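Local structure of FdxN element excision controlling factor XisI (Anabaena variabilis ATCC 29413, 2NVM) at residues Y8-T11 with I12-I16; Q77-G81 with K82-E86; L92-V95 with D96-V100; H113-S116 with K117-L120. The protein probably acts with XisF and XisH in the site-specific recombination that excises the fdxN element from nitrogen-fixation genes in cyanobacteria. One frame throughout, in Å; residues are numbered along the deposited sequence.

Contact 1: residues Y8-T11 with I12-I16; sequences YRHT and IQEII
Thr11 and Ile15, one turn apart on helix 4-23, lie side by side and point the same way, Thr11 CG2 being 3.8 Å from Ile15 CD1. Thr11 holds its methyl anti to the backbone N and its hydroxyl beside that N (chi1 -60°), so CG2 faces forward to Ile15 while OG1 reaches back to hydrogen-bond the carbonyl of His7. Ile15 also lays CG1 on the Thr11 carbonyl, 3.3 Å from O, the same oxygen that accepts the bond from Ile15 N at 2.9 Å. On the exposed side His10 and Glu14 both throw CG anti to the backbone N. Their ends approach at an angle without touching, imidazole and carboxylate planes 48° apart, with His10 NE2 4.1 Å from Glu14 OE2; any attraction, should the ring carry charge, is probably slight. A quarter turn further round, Gln13 N bonds Arg9 O at 3.0 Å, and Gln13 CG rests 3.2 Å from that same carbonyl O, with the extended glutamine chain beyond it. Arg9 is itself extended from CG to NE and ends in a salt bridge with Asp54. An alanine here in place of Gln13 would probably take away the CG that lies against the Arg9 carbonyl and open a gap against Tyr56. These i to i+4 pairs follow the alpha-helical bonds of a helix packed by one side on the sheet: Ile12 and Ile16 lie on Tyr56 of strand 55-61 and on Leu76 and Leu74 of strand 67-79. Tyr8 bonds Asp107 through its hydroxyl, and Ile15 meets Ile94 and Met98 of helix 93-100.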
loop_
_atom_site.group_PDB
_atom_site.type_symbol
_atom_site.label_atom_id
_atom_site.label_comp_id
_atom_site.label_asym_id
_atom_site.label_seq_id
_atom_site.Cartn_x
_atom_site.Cartn_y
_atom_site.Cartn_z
ATOM N N TYR B 8 -5.388 11.478 14.908
ATOM C CA TYR B 8 -5.018 10.097 14.537
ATOM C C TYR B 8 -4.279 10.044 13.200
ATOM O O TYR B 8 -3.312 9.294 13.078
ATOM C CB TYR B 8 -6.264 9.186 14.506
ATOM C CG TYR B 8 -6.809 8.723 15.846
ATOM C CD1 TYR B 8 -6.602 9.451 17.048
ATOM C CD2 TYR B 8 -7.660 7.597 15.907
ATOM C CE1 TYR B 8 -7.150 9.025 18.266
ATOM C CE2 TYR B 8 -8.222 7.166 17.144
ATOM C CZ TYR B 8 -7.956 7.892 18.310
ATOM O OH TYR B 8 -8.482 7.522 19.524
ATOM N N ARG B 9 -4.746 10.824 12.213
ATOM C CA ARG B 9 -4.096 10.929 10.887
ATOM C C ARG B 9 -2.672 11.461 11.019
ATOM O O ARG B 9 -1.742 10.836 10.530
ATOM C CB ARG B 9 -4.882 11.834 9.919
ATOM C CG ARG B 9 -6.143 11.218 9.352
ATOM C CD ARG B 9 -6.754 12.160 8.340
ATOM N NE ARG B 9 -7.898 11.580 7.631
ATOM C CZ ARG B 9 -9.192 11.667 7.974
ATOM N NH1 ARG B 9 -9.618 12.350 9.043
ATOM N NH2 ARG B 9 -10.099 11.068 7.191
ATOM N N HIS B 10 -2.537 12.602 11.699
ATOM C CA HIS B 10 -1.237 13.256 11.973
ATOM C C HIS B 10 -0.277 12.312 12.700
ATOM O O HIS B 10 0.881 12.185 12.291
ATOM C CB HIS B 10 -1.454 14.550 12.787
ATOM C CG HIS B 10 -0.192 15.243 13.221
ATOM N ND1 HIS B 10 0.543 16.058 12.383
ATOM C CD2 HIS B 10 0.432 15.285 14.426
ATOM C CE1 HIS B 10 1.579 16.549 13.044
ATOM N NE2 HIS B 10 1.533 16.099 14.286
ATOM N N THR B 11 -0.792 11.634 13.732
ATOM C CA THR B 11 -0.018 10.698 14.555
ATOM C C THR B 11 0.557 9.547 13.733
ATOM O O THR B 11 1.770 9.350 13.720
ATOM C CB THR B 11 -0.875 10.125 15.741
ATOM O OG1 THR B 11 -1.317 11.199 16.568
ATOM C CG2 THR B 11 -0.081 9.150 16.625
ATOM N N ILE B 12 -0.299 8.852 12.995
ATOM C CA ILE B 12 0.147 7.678 12.234
ATOM C C ILE B 12 1.022 8.085 11.013
ATOM O O ILE B 12 1.926 7.334 10.660
ATOM C CB ILE B 12 -0.996 6.557 12.038
ATOM C CG1 ILE B 12 -1.691 6.612 10.706
ATOM C CG2 ILE B 12 -1.920 6.433 13.252
ATOM C CD1 ILE B 12 -0.831 5.959 9.652
ATOM N N GLN B 13 0.798 9.263 10.419
ATOM C CA GLN B 13 1.664 9.764 9.329
ATOM C C GLN B 13 3.063 10.119 9.849
ATOM O O GLN B 13 4.061 9.810 9.195
ATOM C CB GLN B 13 1.034 10.944 8.594
ATOM C CG GLN B 13 -0.158 10.495 7.764
ATOM C CD GLN B 13 -0.890 11.643 7.130
ATOM O OE1 GLN B 13 -2.049 11.924 7.477
ATOM N NE2 GLN B 13 -0.208 12.351 6.224
ATOM N N GLU B 14 3.115 10.737 11.034
ATOM C CA GLU B 14 4.361 11.081 11.711
ATOM C C GLU B 14 5.100 9.786 12.106
ATOM O O GLU B 14 6.310 9.718 11.952
ATOM C CB GLU B 14 4.072 11.951 12.950
ATOM C CG GLU B 14 5.273 12.635 13.600
ATOM C CD GLU B 14 4.917 13.415 14.889
ATOM O OE1 GLU B 14 5.649 14.383 15.210
ATOM O OE2 GLU B 14 3.913 13.077 15.577
ATOM N N ILE B 15 4.369 8.771 12.595
ATOM C CA ILE B 15 4.962 7.475 12.983
ATOM C C ILE B 15 5.550 6.720 11.767
ATOM O O ILE B 15 6.721 6.318 11.798
ATOM C CB ILE B 15 3.934 6.562 13.743
ATOM C CG1 ILE B 15 3.662 7.093 15.154
ATOM C CG2 ILE B 15 4.438 5.113 13.890
ATOM C CD1 ILE B 15 2.431 6.454 15.814
ATOM N N ILE B 16 4.744 6.558 10.715
ATOM C CA ILE B 16 5.165 5.814 9.502
ATOM C C ILE B 16 6.424 6.450 8.853
ATOM O O ILE B 16 7.385 5.734 8.561
ATOM C CB ILE B 16 3.964 5.540 8.508
ATOM C CG1 ILE B 16 4.277 4.335 7.599
ATOM C CG2 ILE B 16 3.578 6.798 7.719
ATOM C CD1 ILE B 16 3.159 3.949 6.618
#

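Contact 2: residues Q77-G81 with K82-E86; sequences QIQNG and KIWIE
Gln77 and Trp84 stand side by side on one face of the sheet, joined below by backbone bonds, of which Trp84 N to Gln77 O is 2.7 Å long. From CB, Gln77 turns CG into the position between its backbone N and carbonyl carbon (chi1 64°), bringing CG to 3.8 Å from Trp84 CB. The chain then runs out extended: CD passes 3.6 Å from Glu86 OE2, and NE2 gives that oxygen a weak, bent bond of 2.8 Å (124° at the hydrogen). NE2 also rides above the indole near its rim, while OE1 takes a hydrogen bond from Gln55. The two strands form a beta hairpin closed by a type I' turn from Gln79 to Lys82, with Asn80 and Gly81 at its corners, both with positive phi. Gln79 NE2 covers the same indole face as Gln77 NE2, 3.6 Å from Trp84 CE2, its amide standing nearly upright on the ring (81°). Trp84 NE1 is buried without a polar partner. Behind the strands, Ile78 and Ile83 face helix 4-23, CG1 to CG1 4.5 Å. The Glu86 carboxylate forms salt bridges with Arg68 and Arg46 of the second subunit.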
loop_
_atom_site.group_PDB
_atom_site.type_symbol
_atom_site.label_atom_id
_atom_site.label_comp_id
_atom_site.label_asym_id
_atom_site.label_seq_id
_atom_site.Cartn_x
_atom_site.Cartn_y
_atom_site.Cartn_z
ATOM N N GLN B 77 -4.153 1.441 8.691
ATOM C CA GLN B 77 -5.369 2.069 8.190
ATOM C C GLN B 77 -6.258 2.543 9.357
ATOM O O GLN B 77 -6.192 1.982 10.454
ATOM C CB GLN B 77 -6.165 1.192 7.205
ATOM C CG GLN B 77 -6.731 -0.105 7.766
ATOM C CD GLN B 77 -7.892 -0.722 7.007
ATOM O OE1 GLN B 77 -8.393 -0.200 6.000
ATOM N NE2 GLN B 77 -8.371 -1.839 7.538
ATOM N N ILE B 78 -7.044 3.592 9.105
ATOM C CA ILE B 78 -8.000 4.127 10.062
ATOM C C ILE B 78 -9.345 3.679 9.494
ATOM O O ILE B 78 -9.673 4.025 8.356
ATOM C CB ILE B 78 -7.931 5.660 10.260
ATOM C CG1 ILE B 78 -6.482 6.117 10.568
ATOM C CG2 ILE B 78 -8.881 6.058 11.383
ATOM C CD1 ILE B 78 -6.310 7.605 10.701
ATOM N N GLN B 79 -10.082 2.888 10.277
ATOM C CA GLN B 79 -11.381 2.329 9.892
ATOM C C GLN B 79 -12.351 2.357 11.085
ATOM O O GLN B 79 -12.037 1.793 12.140
ATOM C CB GLN B 79 -11.164 0.902 9.419
ATOM C CG GLN B 79 -12.401 0.213 8.849
ATOM C CD GLN B 79 -12.079 -1.125 8.190
ATOM O OE1 GLN B 79 -12.473 -1.359 7.048
ATOM N NE2 GLN B 79 -11.326 -1.989 8.888
ATOM N N ASN B 80 -13.508 3.006 10.899
ATOM C CA ASN B 80 -14.558 3.158 11.930
ATOM C C ASN B 80 -14.026 3.835 13.215
ATOM O O ASN B 80 -14.356 3.439 14.342
ATOM C CB ASN B 80 -15.232 1.799 12.219
ATOM C CG ASN B 80 -15.816 1.144 10.957
ATOM O OD1 ASN B 80 -16.445 1.816 10.123
ATOM N ND2 ASN B 80 -15.623 -0.178 10.826
ATOM N N GLY B 81 -13.193 4.861 13.013
ATOM C CA GLY B 81 -12.570 5.607 14.100
ATOM C C GLY B 81 -11.489 4.887 14.887
ATOM O O GLY B 81 -11.166 5.333 15.985
ATOM N N LYS B 82 -10.929 3.795 14.347
ATOM C CA LYS B 82 -9.855 3.024 15.014
ATOM C C LYS B 82 -8.677 2.779 14.075
ATOM O O LYS B 82 -8.867 2.660 12.865
ATOM C CB LYS B 82 -10.385 1.705 15.581
ATOM C CG LYS B 82 -11.460 1.930 16.638
ATOM C CD LYS B 82 -11.812 0.681 17.427
ATOM C CE LYS B 82 -12.876 0.997 18.478
ATOM N NZ LYS B 82 -13.124 -0.155 19.373
ATOM N N ILE B 83 -7.478 2.703 14.658
ATOM C CA ILE B 83 -6.221 2.478 13.947
ATOM C C ILE B 83 -6.013 0.968 13.888
ATOM O O ILE B 83 -5.955 0.316 14.918
ATOM C CB ILE B 83 -5.022 3.186 14.662
ATOM C CG1 ILE B 83 -5.236 4.721 14.642
ATOM C CG2 ILE B 83 -3.681 2.810 14.023
ATOM C CD1 ILE B 83 -4.265 5.504 15.472
ATOM N N TRP B 84 -5.911 0.437 12.671
ATOM C CA TRP B 84 -5.679 -0.985 12.401
ATOM C C TRP B 84 -4.231 -1.143 11.986
ATOM O O TRP B 84 -3.854 -0.575 10.980
ATOM C CB TRP B 84 -6.576 -1.467 11.264
ATOM C CG TRP B 84 -7.967 -1.695 11.655
ATOM C CD1 TRP B 84 -8.899 -0.761 11.985
ATOM C CD2 TRP B 84 -8.604 -2.961 11.754
ATOM N NE1 TRP B 84 -10.088 -1.370 12.310
ATOM C CE2 TRP B 84 -9.942 -2.724 12.163
ATOM C CE3 TRP B 84 -8.175 -4.283 11.538
ATOM C CZ2 TRP B 84 -10.866 -3.776 12.370
ATOM C CZ3 TRP B 84 -9.078 -5.328 11.728
ATOM C CH2 TRP B 84 -10.422 -5.068 12.141
ATOM N N ILE B 85 -3.436 -1.879 12.762
ATOM C CA ILE B 85 -2.034 -2.184 12.423
ATOM C C ILE B 85 -2.139 -3.540 11.713
ATOM O O ILE B 85 -2.287 -4.582 12.362
ATOM C CB ILE B 85 -1.089 -2.234 13.632
ATOM C CG1 ILE B 85 -1.195 -0.941 14.473
ATOM C CG2 ILE B 85 0.351 -2.484 13.142
ATOM C CD1 ILE B 85 -0.321 -0.938 15.729
ATOM N N GLU B 86 -2.136 -3.490 10.376
ATOM C CA GLU B 86 -2.240 -4.678 9.506
ATOM C C GLU B 86 -0.905 -5.398 9.295
ATOM O O GLU B 86 -0.889 -6.568 8.988
ATOM C CB GLU B 86 -2.797 -4.282 8.139
ATOM C CG GLU B 86 -4.143 -3.512 8.124
ATOM C CD GLU B 86 -5.371 -4.305 8.530
ATOM O OE1 GLU B 86 -5.287 -5.405 9.100
ATOM O OE2 GLU B 86 -6.479 -3.792 8.316
#

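Contact 3: residues L92-V95 with D96-V100; sequences LAIV and DEMLV
Val95 and Leu99 run side by side along one flank of helix 93-100, Val95 CG1 being 4.1 Å from Leu99 CD1. CG1 takes the place anti to the Val95 backbone N (chi1 165°), which aims it up the helix at the leucine. The next pair is Ile94 and Met98, a selenomethionine: its CG lies 3.4 Å from Ile94 O, and the extended chain carries CE to within 4.2 Å of Ile94 CD1. Beneath both pairs run the helical bonds from Met98 N to Ile94 O (3.2 Å) and from Leu99 N to Val95 O (3.0 Å). The helix is the crossover of a beta-alpha-beta unit that links strand 82-87 to its parallel neighbour 108-110, and its buried flank lies on those strands' sheet. There Ile94, Val95 and Met98 all touch Ile85, and Met98 also reaches Ile83 and Leu76. Helix 4-23 closes in through Tyr19 on Ile94. The start of the helix is tied by Val95 N to Leu92 O (3.1 Å), by Thr90 OG1 to Ile94 N and by Asp88 OD2 to Leu92 N. Further along, Glu97 forms a salt bridge with Lys18.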
loop_
_atom_site.group_PDB
_atom_site.type_symbol
_atom_site.label_atom_id
_atom_site.label_comp_id
_atom_site.label_asym_id
_atom_site.label_seq_id
_atom_site.Cartn_x
_atom_site.Cartn_y
_atom_site.Cartn_z
ATOM N N LEU B 92 6.084 -4.059 17.748
ATOM C CA LEU B 92 5.161 -3.194 18.493
ATOM C C LEU B 92 5.742 -1.889 19.066
ATOM O O LEU B 92 5.076 -1.238 19.860
ATOM C CB LEU B 92 4.319 -4.001 19.528
ATOM C CG LEU B 92 3.404 -5.087 18.936
ATOM C CD1 LEU B 92 2.697 -5.804 20.073
ATOM C CD2 LEU B 92 2.381 -4.524 17.924
ATOM N N ALA B 93 6.936 -1.467 18.615
ATOM C CA ALA B 93 7.527 -0.168 19.031
ATOM C C ALA B 93 6.612 1.006 18.620
ATOM O O ALA B 93 6.535 1.987 19.346
ATOM C CB ALA B 93 8.937 0.029 18.464
ATOM N N ILE B 94 5.908 0.870 17.486
ATOM C CA ILE B 94 4.949 1.886 17.004
ATOM C C ILE B 94 3.720 2.064 17.923
ATOM O O ILE B 94 3.127 3.131 17.914
ATOM C CB ILE B 94 4.470 1.653 15.518
ATOM C CG1 ILE B 94 3.611 0.392 15.343
ATOM C CG2 ILE B 94 5.670 1.625 14.539
ATOM C CD1 ILE B 94 3.094 0.266 13.900
ATOM N N VAL B 95 3.325 1.014 18.657
ATOM C CA VAL B 95 2.202 1.087 19.618
ATOM C C VAL B 95 2.531 2.049 20.764
ATOM O O VAL B 95 1.667 2.826 21.160
ATOM C CB VAL B 95 1.764 -0.307 20.152
ATOM C CG1 VAL B 95 0.876 -0.194 21.391
ATOM C CG2 VAL B 95 1.073 -1.089 19.048
ATOM N N ASP B 96 3.770 1.984 21.269
ATOM C CA ASP B 96 4.260 2.884 22.317
ATOM C C ASP B 96 4.140 4.341 21.874
ATOM O O ASP B 96 3.687 5.182 22.646
ATOM C CB ASP B 96 5.722 2.578 22.699
ATOM C CG ASP B 96 5.882 1.240 23.422
ATOM O OD1 ASP B 96 5.155 0.999 24.415
ATOM O OD2 ASP B 96 6.771 0.452 23.020
ATOM N N GLU B 97 4.499 4.612 20.615
ATOM C CA GLU B 97 4.396 5.967 20.054
ATOM C C GLU B 97 2.948 6.473 19.977
ATOM O O GLU B 97 2.696 7.643 20.284
ATOM C CB GLU B 97 5.186 6.083 18.743
ATOM C CG GLU B 97 6.703 5.862 19.032
ATOM C CD GLU B 97 7.630 6.333 17.952
ATOM O OE1 GLU B 97 7.244 6.319 16.771
ATOM O OE2 GLU B 97 8.770 6.714 18.287
HETATM N N MSE B 98 2.011 5.576 19.673
HETATM C CA MSE B 98 0.574 5.908 19.621
HETATM C C MSE B 98 0.009 6.211 21.018
HETATM O O MSE B 98 -0.729 7.184 21.169
HETATM C CB MSE B 98 -0.241 4.791 18.958
HETATM C CG MSE B 98 0.079 4.578 17.490
HETATM SE SE MSE B 98 -0.817 3.002 16.829
HETATM C CE MSE B 98 0.024 2.910 15.098
ATOM N N LEU B 99 0.382 5.401 22.017
ATOM C CA LEU B 99 -0.042 5.605 23.419
ATOM C C LEU B 99 0.525 6.911 23.983
ATOM O O LEU B 99 -0.180 7.601 24.713
ATOM C CB LEU B 99 0.326 4.416 24.323
ATOM C CG LEU B 99 -0.283 3.060 23.944
ATOM C CD1 LEU B 99 0.337 2.000 24.827
ATOM C CD2 LEU B 99 -1.806 3.030 24.024
ATOM N N VAL B 100 1.787 7.219 23.642
ATOM C CA VAL B 100 2.458 8.499 23.993
ATOM C C VAL B 100 1.768 9.699 23.286
ATOM O O VAL B 100 1.824 10.817 23.790
ATOM C CB VAL B 100 4.002 8.454 23.709
ATOM C CG1 VAL B 100 4.655 9.823 23.803
ATOM C CG2 VAL B 100 4.674 7.482 24.664
#

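Contact 4: residues H113-S116 with K117-L120; sequences HHPS and KRGL
Arg118 folds back on the loop before it and grips the carbonyl of His113: NH2 bonds His113 O at 3.1 Å, almost in the guanidinium plane, and NE adds a weak bond to the same O. Its CG sits anti to the carbonyl carbon (chi1 -66°) and the chain is extended to NE, which slides the guanidinium under Pro115, whose CA lies 3.7 Å above the group's centre. Lys117 is fully extended, every torsion near 180°, and carries CE across one face of the His113 ring, a CH-pi contact 4.1 Å from the centroid. Water 1 then joins Lys117 NZ (2.7 Å) to His113 ND1. Lys117 N bonds His114 O at 2.8 Å, from above the carbonyl plane. Ser116 tucks OG between its backbone N and carbonyl carbon (chi1 71°), where it shares a 2.8 Å hydrogen bond with His114 ND1, an atom that also accepts from Ser116 N. Arg118 NH1 forms a salt bridge with Asp41 of the second subunit. A leucine replacing Arg118 would probably leave His113 O without this donor and Asp41 without its charged partner. This loop follows strand 108-110; Arg118 NH1 also bonds Ile125 O and reaches Trp84 on strand 82-87, and the His114 ring meets Trp63 of the second subunit edge-to-face.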
loop_
_atom_site.group_PDB
_atom_site.type_symbol
_atom_site.label_atom_id
_atom_site.label_comp_id
_atom_site.label_asym_id
_atom_site.label_seq_id
_atom_site.Cartn_x
_atom_site.Cartn_y
_atom_site.Cartn_z
ATOM N N HIS B 113 -2.946 -9.902 14.117
ATOM C CA HIS B 113 -3.325 -10.990 15.045
ATOM C C HIS B 113 -4.665 -11.535 14.534
ATOM O O HIS B 113 -5.459 -10.789 14.026
ATOM C CB HIS B 113 -3.489 -10.543 16.497
ATOM C CG HIS B 113 -2.206 -10.243 17.202
ATOM N ND1 HIS B 113 -1.004 -10.816 16.844
ATOM C CD2 HIS B 113 -1.974 -9.585 18.360
ATOM C CE1 HIS B 113 -0.067 -10.429 17.688
ATOM N NE2 HIS B 113 -0.630 -9.690 18.624
ATOM N N HIS B 114 -4.898 -12.838 14.609
ATOM C CA HIS B 114 -6.212 -13.416 14.223
ATOM C C HIS B 114 -7.315 -12.783 15.121
ATOM O O HIS B 114 -7.035 -12.532 16.302
ATOM C CB HIS B 114 -6.188 -14.938 14.399
ATOM C CG HIS B 114 -7.423 -15.626 13.917
ATOM N ND1 HIS B 114 -8.507 -15.871 14.733
ATOM C CD2 HIS B 114 -7.750 -16.119 12.701
ATOM C CE1 HIS B 114 -9.447 -16.484 14.040
ATOM N NE2 HIS B 114 -9.009 -16.655 12.805
ATOM N N PRO B 115 -8.529 -12.483 14.584
ATOM C CA PRO B 115 -9.622 -11.881 15.410
ATOM C C PRO B 115 -9.843 -12.508 16.799
ATOM O O PRO B 115 -9.987 -11.776 17.777
ATOM C CB PRO B 115 -10.851 -12.064 14.521
ATOM C CG PRO B 115 -10.291 -11.921 13.154
ATOM C CD PRO B 115 -8.980 -12.647 13.181
ATOM N N SER B 116 -9.825 -13.842 16.857
ATOM C CA SER B 116 -9.941 -14.613 18.106
ATOM C C SER B 116 -8.762 -14.483 19.108
ATOM O O SER B 116 -8.896 -14.957 20.239
ATOM C CB SER B 116 -10.172 -16.115 17.828
ATOM O OG SER B 116 -9.018 -16.748 17.310
ATOM N N LYS B 117 -7.620 -13.938 18.677
ATOM C CA LYS B 117 -6.426 -13.720 19.515
ATOM C C LYS B 117 -6.351 -12.325 20.171
ATOM O O LYS B 117 -5.684 -12.177 21.188
ATOM C CB LYS B 117 -5.164 -13.957 18.656
ATOM C CG LYS B 117 -3.797 -13.865 19.346
ATOM C CD LYS B 117 -2.676 -14.136 18.349
ATOM C CE LYS B 117 -1.323 -14.046 19.032
ATOM N NZ LYS B 117 -0.206 -14.269 18.100
ATOM N N ARG B 118 -7.079 -11.349 19.623
ATOM C CA ARG B 118 -7.029 -9.930 20.039
ATOM C C ARG B 118 -7.340 -9.593 21.489
ATOM O O ARG B 118 -6.749 -8.664 22.036
ATOM C CB ARG B 118 -7.849 -9.057 19.092
ATOM C CG ARG B 118 -7.252 -9.041 17.732
ATOM C CD ARG B 118 -8.108 -8.346 16.729
ATOM N NE ARG B 118 -7.643 -8.688 15.392
ATOM C CZ ARG B 118 -8.288 -8.478 14.251
ATOM N NH1 ARG B 118 -9.467 -7.881 14.230
ATOM N NH2 ARG B 118 -7.740 -8.886 13.108
ATOM N N GLY B 119 -8.241 -10.352 22.109
ATOM C CA GLY B 119 -8.552 -10.171 23.522
ATOM C C GLY B 119 -7.424 -10.578 24.476
ATOM O O GLY B 119 -7.471 -10.207 25.647
ATOM N N LEU B 120 -6.442 -11.364 23.992
ATOM C CA LEU B 120 -5.284 -11.819 24.792
ATOM C C LEU B 120 -4.395 -10.608 25.127
ATOM O O LEU B 120 -3.913 -10.482 26.253
ATOM C CB LEU B 120 -4.452 -12.891 24.051
ATOM C CG LEU B 120 -3.716 -13.986 24.858
ATOM C CD1 LEU B 120 -2.578 -14.515 23.980
ATOM C CD2 LEU B 120 -3.154 -13.566 26.209
HETATM O O HOH W 1 0.009 -13.478 15.488
#

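In the fold
Contacts 1, 2 and 3 share one apolar core. Helices 4-23 and 93-100 meet through Ile15 and Met98, and each packs on the hairpin, Ile12 on Ile83 and Val95 on Ile85. The core sides of both helices are largely apolar; the outer side of helix 4-23 carries His10 and Glu14, while helix 93-100 also exposes Leu99 and Val100. Contact 2 bridges two settings: its isoleucines face the helices, while Gln77, Gln79, Trp84 and Glu86 face the second subunit. Contact 4 is a surface loop, its centre about 24 Å from that of contact 1, held by hydrogen bonds, rings and a water. It meets contact 2 where Arg118 touches Trp84, and only these two contacts reach the other subunit.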